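Local coordinates for protein putative hyaluronoglucosaminidase (PDB 6PWI) that probably acts as a hexosaminidase of glycoside hydrolase family 84, this chain being the catalytic part of a longer secreted, cell-wall-anchored protein, at residues S488-S492 / G609-L613; W253-P257 / I278-F282; V371-E377 / D412-F418; F329-V333 / Y347-I351; P497-F502 / Y515-I519. One frame throughout, in Å; residues are numbered along the deposited sequence.

Interactions 2, 3 and 4 belong to the parallel eight-stranded barrel, whereas interactions 1 and 5 lie in the mainly helical C-terminal part of the chain. Interactions 2 and 4 are equivalent in kind, each packing a barrel strand and its outgoing loop against the helix that follows; interaction 2 is wholly buried and apolar, while interaction 4 adds a hydrogen bond at its edge. Interaction 3, partly buried, pairs a helix start with a loop through an aromatic stack and two waters. Interaction 1 joins two loops by buried charge and water, and it touches the helix pair of interaction 5, where L613 packs on I499; interaction 5 itself is apolar, with an exposed flank.

Interaction 1: residues S488-S492 / G609-L613; sequences SLEES and GTRHL
E491 and R611 carry this contact, and between them they illustrate how polar groups can join two loops. The compact part is built on the E491 carboxylate. Its OE2 accepts the backbone N of R611 at 2.9 Å, a nearly straight bond of 168° that arrives close to the line of the C-O bond. The aliphatic starts of the two side chains lie against each other, with E491 CB 3.8 Å from R611 CB. Beside them E491 O sits at the edge of the H612 ring, in its plane and 3.2 Å from CD2. Water 2 fills out this part: it donates to E491 OE2, accepts from H612 N, and is hydrogen-bonded to S492 OG, which also bonds to H476 ND1. The other carboxylate oxygen, E491 OE1, takes the backbone N of S478 and of D479, so the buried charge is held on both branches.

The looser part lies toward S488, which is partly exposed, as is R611. R611, its CG turned away from the backbone N (chi1 -163°) and its chain extended, runs along 488-491, E490 CA lying over one face of its guanidinium. R611 NH1 gives S488 OG a bond of 2.9 Å in the guanidinium plane, and water 1 links that hydroxyl to NH2. NH1 also forms a salt bridge with D479.

H612 is the N-cap of helix 613-623, and S492 leads toward helix 496-507, whose R496 and I499 touch H612 and L613, while S492 pairs through its backbone with K475 at the end of helix 467-475.

Interaction 2: residues W253-P257 / I278-F282; sequences WTIHP and IIAKF
W253 presents the rim of its indole to the rim of F282: CZ3 lies 3.7 Å from CE1, and each atom is near the plane of the other ring, so the two aromatics meet edge to edge rather than stacking. K281 crosses the tryptophan at about a right angle, its CG 3.7 Å from W253 CH2. I255 approaches F282 slantwise and sets CG2 against the ring edge, 3.8 Å from CE1. The longer branch of I255, turned away from its own N (chi1 -174°), carries I255 CD1 to within 3.8 Å of I278 CG1, a turn earlier in the helix. This is the strand-to-helix layer of a TIM barrel: strand 250-255 is third in the barrel, and helix 268-286 runs back along its outside before strand 293-296, the segment axes lying 10.9 Å apart at 162°. W253 and I255 direct their CB atoms to the helix, whereas T254 between them directs its own away. Past the strand end, P257 CB rests 3.9 Å from I278 CD1, and H256 ND1 is hydrogen-bonded to D299, the predicted proton donor. Beyond the two segments, W253 NE1 bonds to Y229 OH, and K281 NZ to the carbonyls of Y220, W225 and E227.

Interaction 3: residues V371-E377 / D412-F418; sequences VTQETFE and DPTVTNF
F418 lays both its ring and its CB over the ring of F376, an arrangement in which an offset stack and a CH-pi contact share one aromatic face. The planes are 11° apart and the centroids 4.6 Å. F418 CB hangs almost exactly above the F376 centroid, at 3.7 Å, so the stacked ring is displaced and its CG comes over F376 CE2. F418 CG sits between its own N and carbonyl carbon (chi1 72°), which puts CB and ring together over the same face of F376. T375 CG2 lies over the opposite face of F376, and V415 CG1 meets the ring at its edge, in plane, 3.7 Å from F376 CD2. V371 completes the apolar cluster through CG1, which approaches V415 and F418.

Within the TIM barrel this joins the start of helix 373-383, which leads from strand 359-362 to strand 387-391, to the loop entering the last strand, 418-423. T372 is the helix N-cap, its OG1 accepting from T375 N at 3.1 Å. Near its end the loop makes a type I turn from D412 to V415, where D412 OD1 takes T414 N and T414 OG1 from the same face of the carboxylate, the first of these forming an Asx turn.

N417 ND2 points straight at Q373 O, but at 3.4 Å the bond is weak. Water 5 accepts from Q373 N and donates to D412 OD2, and water 6 donates to both F376 O and N417 O. R446 adds a cation-pi contact to the F418 ring.

Interaction 4: residues F329-V333 / Y347-I351; sequences FVPKV and YLKTI
V333 and Y347 lie alongside each other, running opposite ways, with V333 CB 3.9 Å from Y347 CD2, and they form the middle of the contact. The same valine reaches across to the next helix residue, where V333 CG1 lies 4.0 Å from L348 CD1. Further along the same edge of the Y347 ring, toward the hydroxyl, P331 CB lies in the ring plane, 3.8 Å from CE2. I351, one turn further along the helix, covers a face of the ring with CG1 and offers CD1 to F329, 4.0 Å from CE2. In this way one aromatic ring, extended by a CG anti to its backbone N (chi1 176°), spans the gap to the residues that follow the strand.

Strand 328-330 is fifth in the TIM barrel, and helix 346-351 is the short outer helix that leads on to strand 359-362; F329 and P331 both direct CB outward to it, while V330 faces the other way.

Toward the tip of Y347 the packing becomes polar. K332 N donates to Y347 OH over 2.9 Å, almost straight at 175°, and the same hydroxyl is hydrogen-bonded to Q307 of helix 304-321, so it is gripped from two elements. K332 CB covers this end of the phenol, 3.6 Å from Y347 OH. The rest of the lysine then extends away from the helix; its side chain lies about 7 Å from that of D299, the predicted proton donor.

Interaction 5: residues P497-F502 / Y515-I519; sequences PVIEEF and YSKVI
V498 and F502, one turn apart, face I519 and Y515 across an antiparallel helix pair. Helices 496-507 and 513-536 follow each other as a helical hairpin, the segment axes 10.2 Å apart at 151°.

Most of the contact is aliphatic and aromatic packing. V498 and I519 overlap flank to flank, pointing opposite ways, with CG1 of the valine 3.9 Å from CD1 of the isoleucine. F502 meets I519 at about a right angle, its CD1 3.7 Å from CG2, and the edge of the same ring takes S516 CB beside CE1 at 3.8 Å. Another side of this cluster is closed by F616 and L620 of helix 613-623 and by I564 of helix 540-572, which makes the hairpin part of a larger helical bundle.

The second kind of contact is CH-pi. E501 CG stands over one face of the Y515 ring, 4.1 Å from its centroid and 26° off the normal, while V518 CB, from the tyrosine's own helix, lies over the other. A bend at chi2 (46°) swings the glutamate's carboxylate off the ring, and it forms a salt bridge with R504.

No hydrogen bond joins the two segments; S516 OG goes to L513 O, within its own helix. At the rim of the Y515 ring, the carbonyl oxygen of V498 lies in the ring plane, and the hydroxyl rests on the opposing helix backbone, Y515 OH being 3.4 Å from V498 CA.

Interaction 1: residues S488-S492 / G609-L613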
# COMPACT_ATOMS: atom_id res chain seq x y z
N SER A 488 14.81 2.10 12.11
CA SER A 488 15.14 0.75 12.53
C SER A 488 13.84 -0.01 12.76
O SER A 488 13.03 0.43 13.57
CB SER A 488 15.98 0.78 13.79
OG SER A 488 16.20 -0.53 14.30
N LEU A 489 13.65 -1.12 12.04
CA LEU A 489 12.42 -1.89 12.11
C LEU A 489 12.76 -3.34 12.41
O LEU A 489 13.84 -3.81 12.05
CB LEU A 489 11.65 -1.77 10.79
CG LEU A 489 11.22 -0.36 10.40
CD1 LEU A 489 10.66 -0.33 8.99
CD2 LEU A 489 10.22 0.20 11.40
N GLU A 490 11.83 -4.05 13.06
CA GLU A 490 12.14 -5.41 13.44
C GLU A 490 12.15 -6.32 12.22
O GLU A 490 11.53 -6.03 11.21
CB GLU A 490 11.32 -5.89 14.64
CG GLU A 490 9.83 -5.95 14.41
CD GLU A 490 9.03 -6.39 15.62
OE1 GLU A 490 9.23 -5.80 16.72
OE2 GLU A 490 8.21 -7.32 15.48
N GLU A 491 12.93 -7.40 12.34
CA GLU A 491 13.22 -8.37 11.30
C GLU A 491 13.65 -9.64 12.02
O GLU A 491 14.37 -9.58 13.01
CB GLU A 491 14.34 -7.82 10.41
CG GLU A 491 14.72 -8.68 9.22
CD GLU A 491 15.90 -8.12 8.44
OE1 GLU A 491 15.66 -7.35 7.48
OE2 GLU A 491 17.06 -8.44 8.80
N SER A 492 13.16 -10.80 11.55
CA SER A 492 13.52 -12.08 12.13
C SER A 492 13.01 -12.19 13.57
O SER A 492 13.67 -12.84 14.39
CB SER A 492 15.02 -12.33 12.07
OG SER A 492 15.51 -12.26 10.74
N GLY A 609 18.49 -10.13 5.78
CA GLY A 609 18.80 -10.85 7.00
C GLY A 609 19.88 -10.18 7.85
O GLY A 609 20.61 -10.86 8.56
N THR A 610 19.92 -8.84 7.81
CA THR A 610 20.99 -8.10 8.46
C THR A 610 20.73 -7.92 9.96
O THR A 610 21.67 -7.67 10.71
CB THR A 610 21.20 -6.72 7.82
OG1 THR A 610 19.93 -6.09 7.67
CG2 THR A 610 21.91 -6.77 6.49
N ARG A 611 19.48 -7.98 10.41
CA ARG A 611 19.23 -7.66 11.81
C ARG A 611 19.72 -8.80 12.71
O ARG A 611 20.36 -8.54 13.72
CB ARG A 611 17.77 -7.23 12.05
CG ARG A 611 17.54 -6.51 13.38
CD ARG A 611 16.07 -6.20 13.64
NE ARG A 611 15.79 -5.51 14.90
CZ ARG A 611 15.86 -4.19 15.08
NH1 ARG A 611 16.21 -3.38 14.10
NH2 ARG A 611 15.58 -3.68 16.27
N HIS A 612 19.46 -10.05 12.31
CA HIS A 612 19.80 -11.17 13.18
C HIS A 612 20.51 -12.29 12.43
O HIS A 612 21.36 -12.94 13.03
CB HIS A 612 18.58 -11.66 13.98
CG HIS A 612 18.06 -10.63 14.93
ND1 HIS A 612 18.79 -10.19 16.01
CD2 HIS A 612 16.89 -9.95 14.95
CE1 HIS A 612 18.11 -9.27 16.66
NE2 HIS A 612 16.93 -9.11 16.03
N LEU A 613 20.18 -12.51 11.15
CA LEU A 613 20.68 -13.68 10.44
C LEU A 613 22.19 -13.57 10.25
O LEU A 613 22.93 -14.52 10.55
CB LEU A 613 19.97 -13.88 9.09
CG LEU A 613 18.46 -14.14 9.12
CD1 LEU A 613 18.00 -14.80 7.82
CD2 LEU A 613 18.04 -14.99 10.32
O HOH W 1 15.46 -0.89 16.93
O HOH W 2 17.66 -10.82 10.37
O HOH W 3 13.76 -8.11 15.38
O HOH W 4 17.72 -6.88 5.93

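Interaction 2: residues W253-P257 / I278-F282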
# COMPACT_ATOMS: atom_id res chain seq x y z
N TRP A 253 -2.54 13.03 -11.02
CA TRP A 253 -1.39 13.60 -11.69
C TRP A 253 -0.85 14.75 -10.85
O TRP A 253 -1.63 15.38 -10.15
CB TRP A 253 -1.75 14.04 -13.12
CG TRP A 253 -0.55 14.37 -13.95
CD1 TRP A 253 0.32 13.50 -14.53
CD2 TRP A 253 -0.06 15.69 -14.26
NE1 TRP A 253 1.32 14.18 -15.18
CE2 TRP A 253 1.11 15.52 -15.03
CE3 TRP A 253 -0.50 16.99 -13.96
CZ2 TRP A 253 1.84 16.61 -15.52
CZ3 TRP A 253 0.22 18.06 -14.45
CH2 TRP A 253 1.37 17.87 -15.21
N THR A 254 0.46 15.00 -10.90
CA THR A 254 1.08 16.03 -10.07
C THR A 254 2.01 16.92 -10.89
O THR A 254 2.45 16.53 -11.97
CB THR A 254 1.86 15.43 -8.89
OG1 THR A 254 2.86 14.55 -9.38
CG2 THR A 254 0.96 14.72 -7.89
N ILE A 255 2.34 18.10 -10.34
CA ILE A 255 3.16 19.10 -11.02
C ILE A 255 4.06 19.82 -10.01
O ILE A 255 3.66 20.04 -8.87
CB ILE A 255 2.27 20.07 -11.82
CG1 ILE A 255 3.09 21.05 -12.66
CG2 ILE A 255 1.28 20.80 -10.91
CD1 ILE A 255 2.29 21.72 -13.76
N HIS A 256 5.28 20.18 -10.44
CA HIS A 256 6.19 21.02 -9.69
C HIS A 256 6.34 22.38 -10.37
O HIS A 256 7.28 22.57 -11.14
CB HIS A 256 7.59 20.39 -9.65
CG HIS A 256 7.66 19.15 -8.83
ND1 HIS A 256 8.22 19.13 -7.57
CD2 HIS A 256 7.25 17.89 -9.10
CE1 HIS A 256 8.15 17.90 -7.09
NE2 HIS A 256 7.55 17.12 -8.00
N PRO A 257 5.43 23.35 -10.16
CA PRO A 257 5.53 24.64 -10.84
C PRO A 257 6.32 25.77 -10.18
O PRO A 257 6.26 26.91 -10.64
CB PRO A 257 4.06 25.05 -10.91
CG PRO A 257 3.49 24.54 -9.60
CD PRO A 257 4.21 23.24 -9.34
N ILE A 278 -0.31 26.40 -17.23
CA ILE A 278 -0.58 25.38 -16.23
C ILE A 278 -1.98 24.81 -16.46
O ILE A 278 -2.17 23.60 -16.45
CB ILE A 278 -0.34 25.87 -14.78
CG1 ILE A 278 -0.14 24.70 -13.82
CG2 ILE A 278 -1.44 26.80 -14.30
CD1 ILE A 278 0.50 25.06 -12.49
N ILE A 279 -2.95 25.70 -16.71
CA ILE A 279 -4.32 25.29 -16.93
C ILE A 279 -4.40 24.48 -18.23
O ILE A 279 -5.14 23.50 -18.30
CB ILE A 279 -5.28 26.50 -16.89
CG1 ILE A 279 -5.56 26.92 -15.45
CG2 ILE A 279 -6.57 26.22 -17.66
CD1 ILE A 279 -6.20 28.28 -15.31
N ALA A 280 -3.61 24.86 -19.23
CA ALA A 280 -3.59 24.11 -20.48
C ALA A 280 -3.11 22.69 -20.19
O ALA A 280 -3.74 21.71 -20.61
CB ALA A 280 -2.72 24.80 -21.51
N LYS A 281 -2.02 22.58 -19.42
CA LYS A 281 -1.44 21.30 -19.08
C LYS A 281 -2.46 20.45 -18.32
O LYS A 281 -2.57 19.26 -18.58
CB LYS A 281 -0.14 21.46 -18.29
CG LYS A 281 0.59 20.16 -18.00
CD LYS A 281 0.76 19.27 -19.22
CE LYS A 281 2.10 18.59 -19.26
NZ LYS A 281 3.21 19.55 -19.04
N PHE A 282 -3.19 21.08 -17.39
CA PHE A 282 -4.19 20.37 -16.61
C PHE A 282 -5.29 19.87 -17.54
O PHE A 282 -5.78 18.75 -17.37
CB PHE A 282 -4.73 21.22 -15.46
CG PHE A 282 -3.91 21.24 -14.19
CD1 PHE A 282 -2.66 20.66 -14.12
CD2 PHE A 282 -4.39 21.88 -13.05
CE1 PHE A 282 -1.92 20.68 -12.95
CE2 PHE A 282 -3.65 21.91 -11.88
CZ PHE A 282 -2.41 21.31 -11.83

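Interaction 3: residues V371-E377 / D412-F418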
# COMPACT_ATOMS: atom_id res chain seq x y z
N VAL A 371 3.62 7.55 12.37
CA VAL A 371 2.29 8.13 12.55
C VAL A 371 2.05 8.33 14.04
O VAL A 371 1.89 7.35 14.77
CB VAL A 371 1.18 7.24 11.95
CG1 VAL A 371 -0.18 7.87 12.20
CG2 VAL A 371 1.40 6.98 10.47
N THR A 372 2.00 9.59 14.48
CA THR A 372 1.77 9.88 15.89
C THR A 372 0.72 10.98 16.03
O THR A 372 0.61 11.86 15.18
CB THR A 372 3.05 10.32 16.61
OG1 THR A 372 3.43 11.61 16.13
CG2 THR A 372 4.20 9.35 16.46
N GLN A 373 -0.01 10.94 17.15
CA GLN A 373 -0.98 11.98 17.47
C GLN A 373 -0.27 13.33 17.56
O GLN A 373 -0.79 14.34 17.09
CB GLN A 373 -1.74 11.59 18.73
CG GLN A 373 -2.78 12.61 19.19
CD GLN A 373 -4.15 12.42 18.60
OE1 GLN A 373 -4.42 11.46 17.87
NE2 GLN A 373 -5.05 13.33 18.93
N GLU A 374 0.94 13.34 18.13
CA GLU A 374 1.65 14.57 18.47
C GLU A 374 2.03 15.34 17.20
O GLU A 374 1.89 16.56 17.15
CB GLU A 374 2.88 14.31 19.34
CG GLU A 374 2.56 13.89 20.76
CD GLU A 374 2.11 12.45 20.98
OE1 GLU A 374 2.35 11.58 20.09
OE2 GLU A 374 1.52 12.18 22.05
N THR A 375 2.52 14.62 16.19
CA THR A 375 2.91 15.26 14.94
C THR A 375 1.70 15.90 14.25
O THR A 375 1.84 16.95 13.62
CB THR A 375 3.70 14.31 14.02
OG1 THR A 375 4.45 15.14 13.15
CG2 THR A 375 2.84 13.36 13.21
N PHE A 376 0.53 15.27 14.38
CA PHE A 376 -0.68 15.79 13.75
C PHE A 376 -1.23 16.97 14.54
O PHE A 376 -1.74 17.92 13.94
CB PHE A 376 -1.69 14.67 13.48
CG PHE A 376 -1.23 13.67 12.46
CD1 PHE A 376 -0.58 14.09 11.30
CD2 PHE A 376 -1.42 12.31 12.64
CE1 PHE A 376 -0.14 13.17 10.36
CE2 PHE A 376 -0.99 11.40 11.68
CZ PHE A 376 -0.34 11.83 10.55
N GLU A 377 -1.09 16.94 15.87
CA GLU A 377 -1.46 18.07 16.71
C GLU A 377 -0.63 19.29 16.31
O GLU A 377 -1.14 20.41 16.24
CB GLU A 377 -1.24 17.77 18.19
CG GLU A 377 -2.31 16.93 18.85
CD GLU A 377 -1.96 16.32 20.20
OE1 GLU A 377 -0.88 16.65 20.76
OE2 GLU A 377 -2.78 15.52 20.72
N ASP A 412 0.07 3.70 14.03
CA ASP A 412 -0.54 3.67 15.35
C ASP A 412 -2.07 3.65 15.26
O ASP A 412 -2.70 4.62 14.82
CB ASP A 412 0.00 4.80 16.23
CG ASP A 412 -0.53 4.80 17.65
OD1 ASP A 412 -1.46 4.01 17.96
OD2 ASP A 412 -0.02 5.63 18.43
N PRO A 413 -2.73 2.55 15.69
CA PRO A 413 -4.18 2.42 15.60
C PRO A 413 -5.02 3.37 16.46
O PRO A 413 -6.24 3.39 16.31
CB PRO A 413 -4.47 0.96 15.98
CG PRO A 413 -3.24 0.49 16.71
CD PRO A 413 -2.09 1.35 16.25
N THR A 414 -4.37 4.17 17.31
CA THR A 414 -5.09 5.03 18.23
C THR A 414 -5.09 6.49 17.77
O THR A 414 -5.64 7.35 18.46
CB THR A 414 -4.49 4.99 19.65
OG1 THR A 414 -3.17 5.53 19.57
CG2 THR A 414 -4.49 3.60 20.26
N VAL A 415 -4.45 6.77 16.63
CA VAL A 415 -4.34 8.13 16.12
C VAL A 415 -5.55 8.44 15.24
O VAL A 415 -5.86 7.69 14.32
CB VAL A 415 -3.02 8.34 15.35
CG1 VAL A 415 -2.94 9.75 14.78
CG2 VAL A 415 -1.81 8.05 16.22
N THR A 416 -6.18 9.59 15.48
CA THR A 416 -7.49 9.88 14.91
C THR A 416 -7.50 11.18 14.10
O THR A 416 -8.47 11.46 13.40
CB THR A 416 -8.56 9.93 16.01
OG1 THR A 416 -8.21 10.97 16.92
CG2 THR A 416 -8.71 8.63 16.77
N ASN A 417 -6.45 12.00 14.20
CA ASN A 417 -6.58 13.41 13.85
C ASN A 417 -5.93 13.73 12.50
O ASN A 417 -5.13 14.66 12.40
CB ASN A 417 -6.05 14.30 14.98
CG ASN A 417 -4.64 13.96 15.43
OD1 ASN A 417 -4.17 12.83 15.23
ND2 ASN A 417 -3.96 14.91 16.04
N PHE A 418 -6.29 12.97 11.46
CA PHE A 418 -5.68 13.18 10.15
C PHE A 418 -6.60 12.64 9.05
O PHE A 418 -7.47 11.82 9.32
CB PHE A 418 -4.25 12.63 10.10
CG PHE A 418 -4.13 11.13 10.10
CD1 PHE A 418 -3.65 10.47 8.98
CD2 PHE A 418 -4.50 10.38 11.20
CE1 PHE A 418 -3.53 9.09 8.97
CE2 PHE A 418 -4.38 9.00 11.19
CZ PHE A 418 -3.90 8.35 10.07
O HOH W 5 0.23 8.54 18.94
O HOH W 6 -3.37 17.00 11.65

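Interaction 4: residues F329-V333 / Y347-I351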
# COMPACT_ATOMS: atom_id res chain seq x y z
N PHE A 329 -1.73 19.16 -1.91
CA PHE A 329 -0.61 20.10 -1.92
C PHE A 329 0.49 19.58 -0.99
O PHE A 329 0.23 19.25 0.16
CB PHE A 329 -1.09 21.50 -1.54
CG PHE A 329 -0.03 22.58 -1.55
CD1 PHE A 329 0.23 23.32 -2.70
CD2 PHE A 329 0.70 22.87 -0.41
CE1 PHE A 329 1.21 24.30 -2.71
CE2 PHE A 329 1.68 23.85 -0.43
CZ PHE A 329 1.94 24.56 -1.58
N VAL A 330 1.72 19.52 -1.50
CA VAL A 330 2.86 19.09 -0.70
C VAL A 330 3.68 20.33 -0.38
O VAL A 330 4.23 20.96 -1.28
CB VAL A 330 3.70 18.02 -1.43
CG1 VAL A 330 4.97 17.70 -0.67
CG2 VAL A 330 2.91 16.76 -1.68
N PRO A 331 3.79 20.75 0.90
CA PRO A 331 4.40 22.04 1.23
C PRO A 331 5.92 21.95 1.20
O PRO A 331 6.48 20.85 1.18
CB PRO A 331 3.86 22.29 2.65
CG PRO A 331 3.73 20.90 3.25
CD PRO A 331 3.35 19.99 2.09
N LYS A 332 6.59 23.12 1.17
CA LYS A 332 8.04 23.16 1.20
C LYS A 332 8.54 22.67 2.55
O LYS A 332 9.54 21.97 2.63
CB LYS A 332 8.56 24.58 0.95
CG LYS A 332 10.08 24.68 0.92
CD LYS A 332 10.60 26.09 0.99
CE LYS A 332 12.06 26.19 0.64
NZ LYS A 332 12.65 27.48 1.08
N VAL A 333 7.82 23.05 3.61
CA VAL A 333 8.06 22.61 4.97
C VAL A 333 7.08 21.48 5.26
O VAL A 333 5.90 21.74 5.48
CB VAL A 333 7.86 23.79 5.94
CG1 VAL A 333 7.81 23.36 7.40
CG2 VAL A 333 8.88 24.89 5.72
N TYR A 347 5.79 30.21 7.10
CA TYR A 347 5.45 29.49 5.89
C TYR A 347 4.15 28.71 6.08
O TYR A 347 3.24 28.84 5.27
CB TYR A 347 6.62 28.61 5.41
CG TYR A 347 6.26 27.78 4.20
CD1 TYR A 347 6.49 28.26 2.92
CD2 TYR A 347 5.62 26.56 4.34
CE1 TYR A 347 6.12 27.53 1.80
CE2 TYR A 347 5.24 25.81 3.23
CZ TYR A 347 5.49 26.30 1.96
OH TYR A 347 5.12 25.57 0.87
N LEU A 348 4.06 27.93 7.17
CA LEU A 348 2.92 27.05 7.37
C LEU A 348 1.66 27.87 7.61
O LEU A 348 0.58 27.50 7.14
CB LEU A 348 3.20 26.06 8.51
CG LEU A 348 4.28 25.01 8.24
CD1 LEU A 348 4.53 24.15 9.46
CD2 LEU A 348 3.94 24.13 7.04
N LYS A 349 1.79 28.99 8.32
CA LYS A 349 0.67 29.88 8.60
C LYS A 349 0.11 30.41 7.29
O LYS A 349 -1.11 30.48 7.13
CB LYS A 349 1.12 31.00 9.55
CG LYS A 349 0.03 31.93 10.07
CD LYS A 349 0.60 32.92 11.06
CE LYS A 349 -0.06 34.28 11.03
NZ LYS A 349 -1.23 34.34 11.94
N THR A 350 0.99 30.75 6.34
CA THR A 350 0.56 31.29 5.06
C THR A 350 -0.13 30.23 4.21
O THR A 350 -1.20 30.48 3.65
CB THR A 350 1.72 31.91 4.29
OG1 THR A 350 2.21 32.95 5.13
CG2 THR A 350 1.28 32.51 2.97
N ILE A 351 0.53 29.06 4.10
CA ILE A 351 0.05 27.90 3.37
C ILE A 351 -1.36 27.55 3.84
O ILE A 351 -2.21 27.17 3.04
CB ILE A 351 1.06 26.74 3.54
CG1 ILE A 351 2.30 26.95 2.67
CG2 ILE A 351 0.45 25.37 3.30
CD1 ILE A 351 2.01 27.50 1.28

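Interaction 5: residues P497-F502 / Y515-I519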
# COMPACT_ATOMS: atom_id res chain seq x y z
N PRO A 497 14.59 -15.37 19.34
CA PRO A 497 14.84 -16.04 20.62
C PRO A 497 15.57 -17.36 20.41
O PRO A 497 16.37 -17.78 21.25
CB PRO A 497 13.44 -16.31 21.19
CG PRO A 497 12.52 -15.37 20.43
CD PRO A 497 13.15 -15.22 19.06
N VAL A 498 15.30 -18.00 19.27
CA VAL A 498 15.89 -19.29 18.94
C VAL A 498 17.37 -19.09 18.63
O VAL A 498 18.21 -19.83 19.12
CB VAL A 498 15.12 -20.02 17.82
CG1 VAL A 498 15.76 -21.35 17.46
CG2 VAL A 498 13.65 -20.22 18.16
N ILE A 499 17.69 -18.05 17.84
CA ILE A 499 19.06 -17.69 17.54
C ILE A 499 19.82 -17.40 18.84
O ILE A 499 20.94 -17.87 19.02
CB ILE A 499 19.14 -16.51 16.55
CG1 ILE A 499 18.82 -16.95 15.12
CG2 ILE A 499 20.49 -15.82 16.63
CD1 ILE A 499 18.50 -15.81 14.18
N GLU A 500 19.19 -16.63 19.73
CA GLU A 500 19.84 -16.17 20.94
C GLU A 500 20.12 -17.35 21.87
O GLU A 500 21.19 -17.41 22.47
CB GLU A 500 19.06 -15.04 21.60
CG GLU A 500 19.31 -13.71 20.93
CD GLU A 500 18.41 -12.54 21.29
OE1 GLU A 500 17.48 -12.73 22.12
OE2 GLU A 500 18.63 -11.44 20.73
N GLU A 501 19.17 -18.29 21.96
CA GLU A 501 19.32 -19.45 22.83
C GLU A 501 20.45 -20.35 22.33
O GLU A 501 21.27 -20.80 23.12
CB GLU A 501 18.01 -20.21 22.97
CG GLU A 501 18.07 -21.28 24.05
CD GLU A 501 18.70 -20.87 25.38
OE1 GLU A 501 18.81 -19.65 25.66
OE2 GLU A 501 19.08 -21.77 26.15
N PHE A 502 20.49 -20.61 21.02
CA PHE A 502 21.57 -21.43 20.49
C PHE A 502 22.91 -20.78 20.79
O PHE A 502 23.87 -21.45 21.17
CB PHE A 502 21.38 -21.74 19.00
CG PHE A 502 22.39 -22.72 18.46
CD1 PHE A 502 22.14 -24.08 18.47
CD2 PHE A 502 23.62 -22.28 17.97
CE1 PHE A 502 23.08 -24.99 18.00
CE2 PHE A 502 24.56 -23.18 17.50
CZ PHE A 502 24.29 -24.54 17.52
N TYR A 515 19.32 -28.78 20.92
CA TYR A 515 18.74 -27.54 20.46
C TYR A 515 19.04 -27.36 18.97
O TYR A 515 18.26 -26.74 18.26
CB TYR A 515 19.14 -26.37 21.37
CG TYR A 515 18.19 -25.21 21.27
CD1 TYR A 515 16.88 -25.33 21.70
CD2 TYR A 515 18.59 -24.00 20.73
CE1 TYR A 515 15.99 -24.27 21.61
CE2 TYR A 515 17.72 -22.93 20.63
CZ TYR A 515 16.42 -23.06 21.08
OH TYR A 515 15.55 -22.01 20.97
N SER A 516 20.13 -27.97 18.49
CA SER A 516 20.54 -27.81 17.11
C SER A 516 19.45 -28.33 16.17
O SER A 516 19.26 -27.78 15.09
CB SER A 516 21.87 -28.44 16.83
OG SER A 516 21.75 -29.84 16.62
N LYS A 517 18.73 -29.37 16.59
CA LYS A 517 17.61 -29.89 15.83
C LYS A 517 16.56 -28.80 15.62
O LYS A 517 16.06 -28.61 14.51
CB LYS A 517 16.98 -31.10 16.54
CG LYS A 517 17.86 -32.32 16.72
CD LYS A 517 18.31 -32.96 15.43
CE LYS A 517 18.24 -34.47 15.48
NZ LYS A 517 19.14 -35.11 14.49
N VAL A 518 16.23 -28.08 16.70
CA VAL A 518 15.21 -27.04 16.69
C VAL A 518 15.60 -25.96 15.68
O VAL A 518 14.77 -25.58 14.85
CB VAL A 518 14.99 -26.45 18.10
CG1 VAL A 518 14.01 -25.28 18.09
CG2 VAL A 518 14.55 -27.52 19.10
N ILE A 519 16.85 -25.49 15.74
CA ILE A 519 17.26 -24.34 14.97
C ILE A 519 17.53 -24.74 13.52
O ILE A 519 17.36 -23.91 12.62
CB ILE A 519 18.44 -23.60 15.63
CG1 ILE A 519 18.74 -22.27 14.92
CG2 ILE A 519 19.68 -24.49 15.72
CD1 ILE A 519 19.29 -21.20 15.83